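Putative sulfatase yidJ (Bacteroides fragilis, PDB 2QZU) probably hydrolyses sulfate esters, as the metal-dependent arylsulfatases of its family do, perhaps with calcium. Local coordinates at residues Met34-Arg39 / Ser312-Cys317; Ser76-Gly81 / Thr95-Ser100; Ser206-Tyr211 / Gly291-Ala296; Asn305-Phe310 / Leu340-Gln345. One frame throughout, in Å; residues are numbered along the deposited sequence.

Contact 1. Residues Met34-Arg39 / Ser312-Cys317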
loop_
_atom_site.group_PDB
_atom_site.type_symbol
_atom_site.label_atom_id
_atom_site.label_comp_id
_atom_site.label_asym_id
_atom_site.label_seq_id
_atom_site.Cartn_x
_atom_site.Cartn_y
_atom_site.Cartn_z
HETATM N N MSE A 34 -4.639 10.162 22.412
HETATM C CA MSE A 34 -4.210 8.801 22.154
HETATM C C MSE A 34 -3.799 8.671 20.702
HETATM O O MSE A 34 -4.318 9.362 19.828
HETATM C CB MSE A 34 -5.318 7.796 22.496
HETATM C CG MSE A 34 -6.585 7.914 21.678
HETATM SE SE MSE A 34 -7.882 6.558 22.200
HETATM C CE MSE A 34 -9.451 7.677 22.385
ATOM N N ALA A 35 -2.826 7.805 20.467
ATOM C CA ALA A 35 -2.321 7.550 19.132
ATOM C C ALA A 35 -2.478 6.050 18.981
ATOM O O ALA A 35 -2.030 5.285 19.833
ATOM C CB ALA A 35 -0.854 7.952 19.033
ATOM N N ASP A 36 -3.126 5.633 17.904
ATOM C CA ASP A 36 -3.373 4.223 17.674
ATOM C C ASP A 36 -2.114 3.399 17.384
ATOM O O ASP A 36 -1.196 3.851 16.698
ATOM C CB ASP A 36 -4.385 4.087 16.525
ATOM C CG ASP A 36 -4.951 2.692 16.400
ATOM O OD1 ASP A 36 -4.213 1.783 15.964
ATOM O OD2 ASP A 36 -6.138 2.503 16.744
ATOM N N GLN A 37 -2.072 2.189 17.940
ATOM C CA GLN A 37 -0.970 1.261 17.701
ATOM C C GLN A 37 0.405 1.771 18.134
ATOM O O GLN A 37 1.412 1.499 17.474
ATOM C CB GLN A 37 -0.964 0.905 16.214
ATOM C CG GLN A 37 -0.223 -0.363 15.846
ATOM C CD GLN A 37 -0.825 -1.011 14.616
ATOM O OE1 GLN A 37 -1.986 -1.425 14.631
ATOM N NE2 GLN A 37 -0.047 -1.097 13.546
ATOM N N TYR A 38 0.440 2.476 19.261
ATOM C CA TYR A 38 1.677 3.040 19.805
ATOM C C TYR A 38 2.238 2.138 20.921
ATOM O O TYR A 38 1.598 1.950 21.957
ATOM C CB TYR A 38 1.381 4.446 20.355
ATOM C CG TYR A 38 2.596 5.299 20.676
ATOM C CD1 TYR A 38 3.571 4.860 21.573
ATOM C CD2 TYR A 38 2.755 6.557 20.094
ATOM C CE1 TYR A 38 4.679 5.657 21.883
ATOM C CE2 TYR A 38 3.857 7.362 20.399
ATOM C CZ TYR A 38 4.813 6.902 21.293
ATOM O OH TYR A 38 5.906 7.685 21.600
ATOM N N ARG A 39 3.431 1.583 20.707
ATOM C CA ARG A 39 4.066 0.710 21.700
ATOM C C ARG A 39 4.570 1.468 22.922
ATOM O O ARG A 39 5.161 2.541 22.801
ATOM C CB ARG A 39 5.242 -0.055 21.086
ATOM C CG ARG A 39 4.830 -1.164 20.140
ATOM C CD ARG A 39 6.000 -2.080 19.788
ATOM N NE ARG A 39 7.040 -1.422 18.996
ATOM C CZ ARG A 39 8.117 -0.826 19.505
ATOM N NH1 ARG A 39 8.312 -0.791 20.816
ATOM N NH2 ARG A 39 9.012 -0.278 18.693
ATOM N N SER A 312 -2.511 4.808 24.380
ATOM C CA SER A 312 -2.788 4.124 23.119
ATOM C C SER A 312 -3.686 2.923 23.370
ATOM O O SER A 312 -3.747 2.412 24.488
ATOM C CB SER A 312 -1.477 3.667 22.470
ATOM O OG SER A 312 -1.703 3.069 21.202
ATOM N N ASP A 313 -4.384 2.474 22.331
ATOM C CA ASP A 313 -5.279 1.334 22.470
ATOM C C ASP A 313 -4.544 -0.002 22.474
ATOM O O ASP A 313 -5.057 -0.989 22.998
ATOM C CB ASP A 313 -6.363 1.364 21.377
ATOM C CG ASP A 313 -5.796 1.436 19.961
ATOM O OD1 ASP A 313 -4.608 1.769 19.779
ATOM O OD2 ASP A 313 -6.565 1.171 19.012
ATOM N N HIS A 314 -3.348 -0.027 21.896
ATOM C CA HIS A 314 -2.532 -1.240 21.845
ATOM C C HIS A 314 -1.199 -1.012 21.144
ATOM O O HIS A 314 -0.990 0.020 20.502
ATOM C CB HIS A 314 -3.282 -2.375 21.133
ATOM C CG HIS A 314 -3.666 -2.062 19.722
ATOM N ND1 HIS A 314 -2.755 -2.018 18.687
ATOM C CD2 HIS A 314 -4.870 -1.767 19.172
ATOM C CE1 HIS A 314 -3.379 -1.709 17.563
ATOM N NE2 HIS A 314 -4.665 -1.552 17.832
ATOM N N GLY A 315 -0.300 -1.983 21.295
ATOM C CA GLY A 315 1.003 -1.911 20.662
ATOM C C GLY A 315 0.984 -2.642 19.328
ATOM O O GLY A 315 -0.038 -2.655 18.639
ATOM N N ILE A 316 2.105 -3.261 18.968
ATOM C CA ILE A 316 2.205 -3.979 17.698
ATOM C C ILE A 316 3.416 -4.920 17.724
ATOM O O ILE A 316 4.453 -4.590 18.306
ATOM C CB ILE A 316 2.347 -2.965 16.516
ATOM C CG1 ILE A 316 2.222 -3.686 15.177
ATOM C CG2 ILE A 316 3.682 -2.229 16.599
ATOM C CD1 ILE A 316 0.829 -4.164 14.886
ATOM N N CYS A 317 3.283 -6.099 17.121
ATOM C CA CYS A 317 4.401 -7.047 17.085
ATOM C C CYS A 317 5.358 -6.694 15.947
ATOM O O CYS A 317 6.579 -6.718 16.118
ATOM C CB CYS A 317 3.888 -8.480 16.927
ATOM S SG CYS A 317 3.045 -9.109 18.407
#

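Contact 2. Residues Ser76-Gly81 / Thr95-Ser100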
loop_
_atom_site.group_PDB
_atom_site.type_symbol
_atom_site.label_atom_id
_atom_site.label_comp_id
_atom_site.label_asym_id
_atom_site.label_seq_id
_atom_site.Cartn_x
_atom_site.Cartn_y
_atom_site.Cartn_z
ATOM N N SER A 76 -8.166 -2.603 18.255
ATOM C CA SER A 76 -8.827 -1.298 18.201
ATOM C C SER A 76 -10.218 -1.134 18.828
ATOM O O SER A 76 -10.352 -0.552 19.905
ATOM C CB SER A 76 -8.854 -0.785 16.758
ATOM O OG SER A 76 -9.418 0.519 16.705
ATOM N N SER A 77 -11.257 -1.624 18.164
ATOM C CA SER A 77 -12.604 -1.458 18.700
ATOM C C SER A 77 -12.796 -2.006 20.111
ATOM O O SER A 77 -13.338 -1.312 20.976
ATOM C CB SER A 77 -13.633 -2.072 17.751
ATOM O OG SER A 77 -13.516 -1.487 16.470
ATOM N N PRO A 78 -12.358 -3.252 20.363
ATOM C CA PRO A 78 -12.521 -3.820 21.704
ATOM C C PRO A 78 -11.893 -2.944 22.784
ATOM O O PRO A 78 -12.507 -2.694 23.826
ATOM C CB PRO A 78 -11.837 -5.182 21.587
ATOM C CG PRO A 78 -12.108 -5.563 20.157
ATOM C CD PRO A 78 -11.825 -4.259 19.426
ATOM N N ALA A 79 -10.673 -2.472 22.535
ATOM C CA ALA A 79 -9.993 -1.631 23.514
ATOM C C ALA A 79 -10.757 -0.326 23.735
ATOM O O ALA A 79 -10.965 0.088 24.870
ATOM C CB ALA A 79 -8.558 -1.338 23.063
ATOM N N ARG A 80 -11.174 0.317 22.648
ATOM C CA ARG A 80 -11.915 1.572 22.745
ATOM C C ARG A 80 -13.262 1.352 23.427
ATOM O O ARG A 80 -13.740 2.210 24.171
ATOM C CB ARG A 80 -12.107 2.173 21.347
ATOM C CG ARG A 80 -10.779 2.538 20.683
ATOM C CD ARG A 80 -10.895 2.700 19.176
ATOM N NE ARG A 80 -9.596 2.990 18.575
ATOM C CZ ARG A 80 -8.987 4.172 18.629
ATOM N NH1 ARG A 80 -9.557 5.194 19.255
ATOM N NH2 ARG A 80 -7.801 4.328 18.065
ATOM N N GLY A 81 -13.857 0.187 23.181
ATOM C CA GLY A 81 -15.136 -0.144 23.787
ATOM C C GLY A 81 -15.014 -0.283 25.294
ATOM O O GLY A 81 -15.923 0.090 26.042
ATOM N N THR A 95 -16.620 -7.181 21.055
ATOM C CA THR A 95 -15.764 -8.361 21.119
ATOM C C THR A 95 -14.745 -8.517 19.997
ATOM O O THR A 95 -13.886 -9.400 20.055
ATOM C CB THR A 95 -16.632 -9.614 21.158
ATOM O OG1 THR A 95 -17.510 -9.607 20.028
ATOM C CG2 THR A 95 -17.467 -9.643 22.432
ATOM N N GLY A 96 -14.852 -7.673 18.979
ATOM C CA GLY A 96 -13.927 -7.715 17.861
ATOM C C GLY A 96 -13.944 -6.344 17.216
ATOM O O GLY A 96 -14.605 -5.443 17.728
ATOM N N ASN A 97 -13.218 -6.168 16.117
ATOM C CA ASN A 97 -13.210 -4.878 15.429
ATOM C C ASN A 97 -14.572 -4.637 14.806
ATOM O O ASN A 97 -15.262 -5.580 14.412
ATOM C CB ASN A 97 -12.173 -4.854 14.299
ATOM C CG ASN A 97 -10.774 -4.541 14.788
ATOM O OD1 ASN A 97 -9.800 -5.128 14.316
ATOM N ND2 ASN A 97 -10.665 -3.611 15.725
ATOM N N CYS A 98 -14.956 -3.370 14.715
ATOM C CA CYS A 98 -16.215 -3.033 14.085
ATOM C C CYS A 98 -15.948 -3.053 12.587
ATOM O O CYS A 98 -15.002 -2.429 12.105
ATOM C CB CYS A 98 -16.690 -1.643 14.513
ATOM S SG CYS A 98 -17.108 -1.524 16.269
ATOM N N ASN A 99 -16.761 -3.819 11.871
ATOM C CA ASN A 99 -16.682 -3.938 10.423
ATOM C C ASN A 99 -17.917 -4.731 10.011
ATOM O O ASN A 99 -18.655 -5.220 10.870
ATOM C CB ASN A 99 -15.388 -4.645 9.970
ATOM C CG ASN A 99 -15.229 -6.040 10.562
ATOM O OD1 ASN A 99 -16.157 -6.842 10.553
ATOM N ND2 ASN A 99 -14.033 -6.336 11.068
ATOM N N SER A 100 -18.149 -4.861 8.712
ATOM C CA SER A 100 -19.331 -5.577 8.245
ATOM C C SER A 100 -19.365 -7.066 8.583
ATOM O O SER A 100 -20.430 -7.680 8.563
ATOM C CB SER A 100 -19.506 -5.375 6.737
ATOM O OG SER A 100 -18.382 -5.837 6.021
#

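Contact 3. Residues Ser206-Tyr211 / Gly291-Ala296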
loop_
_atom_site.group_PDB
_atom_site.type_symbol
_atom_site.label_atom_id
_atom_site.label_comp_id
_atom_site.label_asym_id
_atom_site.label_seq_id
_atom_site.Cartn_x
_atom_site.Cartn_y
_atom_site.Cartn_z
ATOM N N SER A 206 -4.474 20.855 14.877
ATOM C CA SER A 206 -4.935 22.203 14.561
ATOM C C SER A 206 -6.367 22.420 15.038
ATOM O O SER A 206 -6.695 23.484 15.560
ATOM C CB SER A 206 -4.851 22.473 13.059
ATOM O OG SER A 206 -3.502 22.573 12.653
ATOM N N LYS A 207 -7.219 21.411 14.868
ATOM C CA LYS A 207 -8.607 21.533 15.305
ATOM C C LYS A 207 -8.688 21.489 16.832
ATOM O O LYS A 207 -9.558 22.121 17.432
ATOM C CB LYS A 207 -9.468 20.416 14.705
ATOM C CG LYS A 207 -9.503 20.395 13.178
ATOM C CD LYS A 207 -9.959 21.726 12.577
ATOM C CE LYS A 207 -11.416 22.033 12.896
ATOM N NZ LYS A 207 -11.877 23.293 12.240
ATOM N N ALA A 208 -7.784 20.740 17.460
ATOM C CA ALA A 208 -7.764 20.653 18.920
ATOM C C ALA A 208 -7.360 22.009 19.492
ATOM O O ALA A 208 -7.870 22.432 20.526
ATOM C CB ALA A 208 -6.781 19.578 19.376
ATOM N N ILE A 209 -6.442 22.686 18.807
ATOM C CA ILE A 209 -5.976 24.001 19.237
ATOM C C ILE A 209 -7.124 25.007 19.156
ATOM O O ILE A 209 -7.325 25.805 20.070
ATOM C CB ILE A 209 -4.770 24.457 18.377
ATOM C CG1 ILE A 209 -3.555 23.588 18.726
ATOM C CG2 ILE A 209 -4.469 25.933 18.611
ATOM C CD1 ILE A 209 -2.334 23.844 17.867
ATOM N N GLU A 210 -7.888 24.968 18.070
ATOM C CA GLU A 210 -9.016 25.881 17.948
ATOM C C GLU A 210 -10.007 25.626 19.080
ATOM O O GLU A 210 -10.526 26.570 19.683
ATOM C CB GLU A 210 -9.707 25.707 16.595
ATOM C CG GLU A 210 -8.776 25.957 15.423
ATOM C CD GLU A 210 -9.490 25.931 14.090
ATOM O OE1 GLU A 210 -10.386 25.083 13.910
ATOM O OE2 GLU A 210 -9.142 26.754 13.218
ATOM N N TYR A 211 -10.264 24.355 19.375
ATOM C CA TYR A 211 -11.194 24.011 20.448
ATOM C C TYR A 211 -10.683 24.560 21.779
ATOM O O TYR A 211 -11.426 25.187 22.535
ATOM C CB TYR A 211 -11.348 22.493 20.563
ATOM C CG TYR A 211 -12.426 22.083 21.542
ATOM C CD1 TYR A 211 -13.770 22.138 21.187
ATOM C CD2 TYR A 211 -12.101 21.653 22.827
ATOM C CE1 TYR A 211 -14.769 21.774 22.085
ATOM C CE2 TYR A 211 -13.093 21.286 23.737
ATOM C CZ TYR A 211 -14.423 21.349 23.356
ATOM O OH TYR A 211 -15.412 20.984 24.241
ATOM N N GLY A 291 2.897 18.088 21.012
ATOM C CA GLY A 291 3.559 19.272 21.534
ATOM C C GLY A 291 2.775 20.536 21.222
ATOM O O GLY A 291 2.714 21.460 22.038
ATOM N N ARG A 292 2.172 20.583 20.038
ATOM C CA ARG A 292 1.377 21.739 19.632
ATOM C C ARG A 292 0.156 21.896 20.540
ATOM O O ARG A 292 -0.208 23.007 20.930
ATOM C CB ARG A 292 0.915 21.577 18.184
ATOM C CG ARG A 292 2.033 21.566 17.154
ATOM C CD ARG A 292 1.450 21.310 15.771
ATOM N NE ARG A 292 0.460 22.318 15.407
ATOM C CZ ARG A 292 -0.486 22.144 14.486
ATOM N NH1 ARG A 292 -0.578 20.990 13.835
ATOM N NH2 ARG A 292 -1.332 23.126 14.207
ATOM N N ILE A 293 -0.481 20.776 20.874
ATOM C CA ILE A 293 -1.659 20.804 21.743
ATOM C C ILE A 293 -1.290 21.266 23.150
ATOM O O ILE A 293 -1.984 22.096 23.747
ATOM C CB ILE A 293 -2.326 19.410 21.812
ATOM C CG1 ILE A 293 -2.804 18.999 20.415
ATOM C CG2 ILE A 293 -3.502 19.432 22.795
ATOM C CD1 ILE A 293 -3.300 17.554 20.328
ATOM N N ILE A 294 -0.192 20.736 23.681
ATOM C CA ILE A 294 0.256 21.114 25.013
ATOM C C ILE A 294 0.553 22.610 25.047
ATOM O O ILE A 294 0.188 23.302 25.998
ATOM C CB ILE A 294 1.533 20.345 25.417
ATOM C CG1 ILE A 294 1.247 18.844 25.463
ATOM C CG2 ILE A 294 2.035 20.837 26.770
ATOM C CD1 ILE A 294 0.083 18.459 26.349
ATOM N N GLU A 295 1.202 23.107 23.998
ATOM C CA GLU A 295 1.541 24.526 23.921
ATOM C C GLU A 295 0.286 25.392 23.941
ATOM O O GLU A 295 0.278 26.465 24.543
ATOM C CB GLU A 295 2.348 24.818 22.653
ATOM C CG GLU A 295 2.839 26.252 22.555
ATOM C CD GLU A 295 3.675 26.502 21.314
ATOM O OE1 GLU A 295 4.700 25.809 21.137
ATOM O OE2 GLU A 295 3.312 27.394 20.517
ATOM N N ALA A 296 -0.771 24.927 23.281
ATOM C CA ALA A 296 -2.028 25.668 23.247
ATOM C C ALA A 296 -2.613 25.726 24.654
ATOM O O ALA A 296 -3.136 26.760 25.077
ATOM C CB ALA A 296 -3.013 25.001 22.293
#

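Contact 4. Residues Asn305-Phe310 / Leu340-Gln345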
loop_
_atom_site.group_PDB
_atom_site.type_symbol
_atom_site.label_atom_id
_atom_site.label_comp_id
_atom_site.label_asym_id
_atom_site.label_seq_id
_atom_site.Cartn_x
_atom_site.Cartn_y
_atom_site.Cartn_z
ATOM N N ASN A 305 -4.571 23.185 35.478
ATOM C CA ASN A 305 -5.738 22.538 36.068
ATOM C C ASN A 305 -6.488 21.685 35.073
ATOM O O ASN A 305 -7.721 21.686 35.024
ATOM C CB ASN A 305 -6.697 23.551 36.695
ATOM C CG ASN A 305 -7.700 22.882 37.620
ATOM O OD1 ASN A 305 -7.323 22.050 38.454
ATOM N ND2 ASN A 305 -8.973 23.235 37.481
ATOM N N THR A 306 -5.716 20.964 34.270
ATOM C CA THR A 306 -6.263 20.064 33.273
ATOM C C THR A 306 -5.502 18.759 33.384
ATOM O O THR A 306 -4.281 18.753 33.528
ATOM C CB THR A 306 -6.064 20.604 31.845
ATOM O OG1 THR A 306 -6.850 21.786 31.661
ATOM C CG2 THR A 306 -6.474 19.549 30.811
ATOM N N ILE A 307 -6.228 17.651 33.355
ATOM C CA ILE A 307 -5.577 16.354 33.396
ATOM C C ILE A 307 -5.297 16.029 31.935
ATOM O O ILE A 307 -6.222 15.943 31.130
ATOM C CB ILE A 307 -6.498 15.268 33.977
ATOM C CG1 ILE A 307 -6.805 15.576 35.444
ATOM C CG2 ILE A 307 -5.836 13.894 33.836
ATOM C CD1 ILE A 307 -7.883 14.696 36.040
ATOM N N VAL A 308 -4.023 15.886 31.590
ATOM C CA VAL A 308 -3.643 15.548 30.225
ATOM C C VAL A 308 -3.158 14.108 30.245
ATOM O O VAL A 308 -2.312 13.739 31.059
ATOM C CB VAL A 308 -2.514 16.461 29.699
ATOM C CG1 VAL A 308 -2.087 16.021 28.287
ATOM C CG2 VAL A 308 -2.989 17.903 29.680
ATOM N N VAL A 309 -3.718 13.294 29.360
ATOM C CA VAL A 309 -3.350 11.890 29.273
ATOM C C VAL A 309 -2.876 11.556 27.867
ATOM O O VAL A 309 -3.505 11.976 26.894
ATOM C CB VAL A 309 -4.564 10.965 29.558
ATOM C CG1 VAL A 309 -4.135 9.506 29.481
ATOM C CG2 VAL A 309 -5.175 11.287 30.906
ATOM N N PHE A 310 -1.758 10.841 27.755
ATOM C CA PHE A 310 -1.295 10.386 26.444
ATOM C C PHE A 310 -1.198 8.873 26.559
ATOM O O PHE A 310 -0.451 8.352 27.390
ATOM C CB PHE A 310 0.084 10.917 26.045
ATOM C CG PHE A 310 0.529 10.419 24.690
ATOM C CD1 PHE A 310 -0.019 10.952 23.529
ATOM C CD2 PHE A 310 1.419 9.351 24.579
ATOM C CE1 PHE A 310 0.298 10.429 22.275
ATOM C CE2 PHE A 310 1.745 8.817 23.326
ATOM C CZ PHE A 310 1.182 9.357 22.176
ATOM N N LEU A 340 0.601 10.928 32.195
ATOM C CA LEU A 340 -0.453 11.777 32.725
ATOM C C LEU A 340 0.126 12.962 33.491
ATOM O O LEU A 340 1.097 12.823 34.237
ATOM C CB LEU A 340 -1.363 10.946 33.638
ATOM C CG LEU A 340 -2.689 11.525 34.143
ATOM C CD1 LEU A 340 -3.590 10.382 34.578
ATOM C CD2 LEU A 340 -2.448 12.491 35.295
ATOM N N SER A 341 -0.465 14.132 33.284
ATOM C CA SER A 341 -0.022 15.328 33.977
ATOM C C SER A 341 -1.228 16.091 34.503
ATOM O O SER A 341 -2.306 16.062 33.914
ATOM C CB SER A 341 0.794 16.234 33.046
ATOM O OG SER A 341 -0.014 16.791 32.025
ATOM N N TRP A 342 -1.027 16.757 35.633
ATOM C CA TRP A 342 -2.046 17.572 36.283
ATOM C C TRP A 342 -1.253 18.340 37.335
ATOM O O TRP A 342 -1.293 18.019 38.524
ATOM C CB TRP A 342 -3.117 16.698 36.950
ATOM C CG TRP A 342 -4.256 17.503 37.535
ATOM C CD1 TRP A 342 -4.522 18.827 37.317
ATOM C CD2 TRP A 342 -5.278 17.032 38.423
ATOM N NE1 TRP A 342 -5.645 19.210 38.015
ATOM C CE2 TRP A 342 -6.130 18.126 38.703
ATOM C CE3 TRP A 342 -5.560 15.788 39.011
ATOM C CZ2 TRP A 342 -7.243 18.017 39.545
ATOM C CZ3 TRP A 342 -6.669 15.681 39.847
ATOM C CH2 TRP A 342 -7.497 16.790 40.106
ATOM N N PRO A 343 -0.501 19.361 36.892
ATOM C CA PRO A 343 0.336 20.199 37.753
ATOM C C PRO A 343 -0.296 20.645 39.068
ATOM O O PRO A 343 0.336 20.572 40.118
ATOM C CB PRO A 343 0.686 21.373 36.846
ATOM C CG PRO A 343 0.774 20.726 35.503
ATOM C CD PRO A 343 -0.460 19.844 35.499
ATOM N N ASP A 344 -1.544 21.099 39.014
ATOM C CA ASP A 344 -2.223 21.565 40.219
ATOM C C ASP A 344 -2.354 20.528 41.330
ATOM O O ASP A 344 -2.393 20.885 42.508
ATOM C CB ASP A 344 -3.617 22.098 39.870
ATOM C CG ASP A 344 -3.593 23.537 39.376
ATOM O OD1 ASP A 344 -2.496 24.134 39.302
ATOM O OD2 ASP A 344 -4.679 24.074 39.066
ATOM N N GLN A 345 -2.408 19.248 40.975
ATOM C CA GLN A 345 -2.583 18.214 41.990
ATOM C C GLN A 345 -1.548 17.103 42.048
ATOM O O GLN A 345 -1.477 16.378 43.040
ATOM C CB GLN A 345 -3.965 17.576 41.839
ATOM C CG GLN A 345 -5.105 18.465 42.285
ATOM C CD GLN A 345 -5.000 18.825 43.749
ATOM O OE1 GLN A 345 -4.802 17.956 44.597
ATOM N NE2 GLN A 345 -5.137 20.109 44.056
HETATM O O HOH W 1 -1.734 18.873 32.674
#

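Contact 1. Residues Met34-Arg39 / Ser312-Cys317
At the end of strand 29-35 the chain folds into a type II beta turn from Ala-35 to Tyr-38, and loop 312-317 runs beside that turn, the CA atoms of Arg-39 and Gly-315 coming within 4.2 Å. Both pieces leave neighbouring parallel strands of the central sheet at the same end, the place where the alkaline phosphatase superfamily, to which sulfatases belong, gathers its metal-binding acids. Ser-312 locks the turn: its OG gives a hydrogen bond of 2.6 Å to Ala-35 O, in the carbonyl plane, and accepts one of 3.0 Å from Tyr-38 N. A chi1 of -177° carries OG between Ala-35 O and Tyr-38 N, the two ends of the turn. Asp-313 OD1 takes a third bond, nearly straight at 167°, from Gln-37 N. The two carboxylates then meet at Asp-36 OD2 and Asp-313 OD2, 2.7 Å apart, with their planes turned 71° against each other. Arg-80 and Lys-132 form salt bridges with Asp-36, and the arrangement is consistent with the metal-binding acids of the family. The imidazole of His-314 is fixed in rotation by a bond from ND1 to Gly-315 O lying almost in the ring plane. The Gln-37 amide lies at that ring's edge, CD near its plane, and its amide oxygen is hydrogen-bonded by Lys-326. At the far end, Ile-316 CD1 packs 3.5 Å from Gln-37 NE2, while its CG2 branch lies 3.9 Å from Arg-39 CG.

Contact 2. Residues Ser76-Gly81 / Thr95-Ser100
Ser-77 meets loop 95-100 through its hydroxyl: OG accepts a hydrogen bond of 2.9 Å from Cys-98 N, with an angle of 157° at the hydrogen. The torsion that sets OG beside its own backbone N (chi1 -57°) turns it outward from the first turn of helix 76-85, to where the loop passes. CB of Ser-77 rests 3.5 Å from Gly-96 O, and the Pro-78 ring lies against the same peptide, its CD also 3.5 Å from Gly-96 O. That carbonyl is buried and has no polar partner in the model; carbons of Ser-77 and Pro-78 lie against it. Cys-98 SG lies 3.8 Å from Ser-77 CB. His-134 forms the next shell: its carbonyl oxygen is a second partner of Ser-77 OG, its NE2 pairs with Cys-98 O and its ND1 with Ser-76 OG, so one residue ties helix start and loop together. Ser-76, predicted to mature to 3-oxoalanine but unmodified here, also receives a bond of 3.1 Å from Arg-80 NE to its OG, tilted from the guanidinium plane. In sulfatases the hydrate of the formylglycine made at the equivalent position serves as nucleophile. The loop, between helices 89-92 and 116-122, thus covers one side of the N-terminal turn of helix 76-85, while Arg-80 on that helix reaches Asp-36 beyond strand 29-35 and Ser-227 on strand 222-228.

Contact 3. Residues Ser206-Tyr211 / Gly291-Ala296
Arg-292 faces helix 200-213 from its first side-chain carbon onward: CB lies 4.0 Å from Ile-209 CD1, and the chain then bends at chi3 (58°), bringing NE back to 4.0 Å from that same methyl. The CD1 methyl of Ile-209 lies in the bend of the arginine, the two side chains crossing at about a right angle. At the tip, NH2 donates to Ser-206 OG over 2.7 Å, nearly straight at 165° and close to the guanidinium plane, so that the serine sits at the edge of the group. NH1 binds Glu-202 O and Asn-289 OD1, which fixes the guanidinium in place. Beside these polar bonds the contact is aliphatic: Ile-209 CG1 touches Ala-296 CB at 3.9 Å, and Ala-208 CB meets Ile-293 CD1 at 4.1 Å. The axes of segments 206-211 and 291-296, 9.2 Å apart at closest approach, run nearly parallel at 9°, and both helices pack on strand 222-228, as layered helices do on the central sheet of this alpha/beta fold. Small alanines on each helix face isoleucines on the other. The chemistry is thus graded, from alkyl contacts beside the sheet to a charged donor shared among neutral oxygens at the partly exposed margin.

Contact 4. Residues Asn305-Phe310 / Leu340-Gln345
Strands 306-311 and 338-341 pair antiparallel here, in the mixed central sheet of the sulfatase fold, where strand 306-311 has its parallel neighbour 29-35 on the other side. Val-308 and Ser-341 form the hydrogen-bonded pair, Val-308 N to Ser-341 O and Ser-341 N to Val-308 O both measuring 2.9 Å; Val-309 and Leu-340 are the adjoining non-hydrogen-bonded pair. On the face of Val-309 and Leu-340, Ile-307 CG2 lies 3.9 Å from Leu-340 CD2, and helix 361-368 covers the group with Leu-365 and Met-368. Ile-307 turns its other branch to Trp-342: CG1, anti to the carbonyl carbon (chi1 -65°), stands over the indole in a CH-pi contact, 4.0 Å from the centroid of the five-membered ring. Gln-345 CB covers the opposite face, so the indole is sandwiched between aliphatic carbons. At the ring's edge NE1 makes a weak hydrogen bond of 3.3 Å to Asn-305 OD1, the amide and ring planes being 39° apart. Asp-344 OD2 lies 3.2 Å from Asn-305 CB and is paired with Lys-24. On the other face of the sheet, the Ser-341 hydroxyl approaches Val-308 CB and is hydrogen-bonded to a water that donates to Thr-306 O (2.7 Å). Past the Val-308/Ser-341 pair the backbone bonds stop, and this water bridges Ser-341 OG and Thr-306 O; the buried indole, with aliphatic carbons on both faces and a weak bond at NE1, is probably held more by its faces than by its N-H.

Contacts 1, 2 and 4 are buried, whereas contact 3 reaches the partly exposed flank of the fold. Contact 4 pairs strands 306-311 and 338-341; contact 1 lies where 29-35 and the loop after 306-311 leave the sheet. Contact 4 relies on backbone pairing and apolar side chains, contact 1 on acids and turn-locking hydrogen bonds. They meet where Tyr-38 packs edge-to-face on Phe-310. The salt bridge of Arg-80 with Asp-36 links helix 76-85, and so contact 2, to the acids of contact 1. Contact 3, about 28 Å from contact 2 between centres, touches contact 4 through Ile-294 and Val-308, an aliphatic link between helix 267-299 and the sheet.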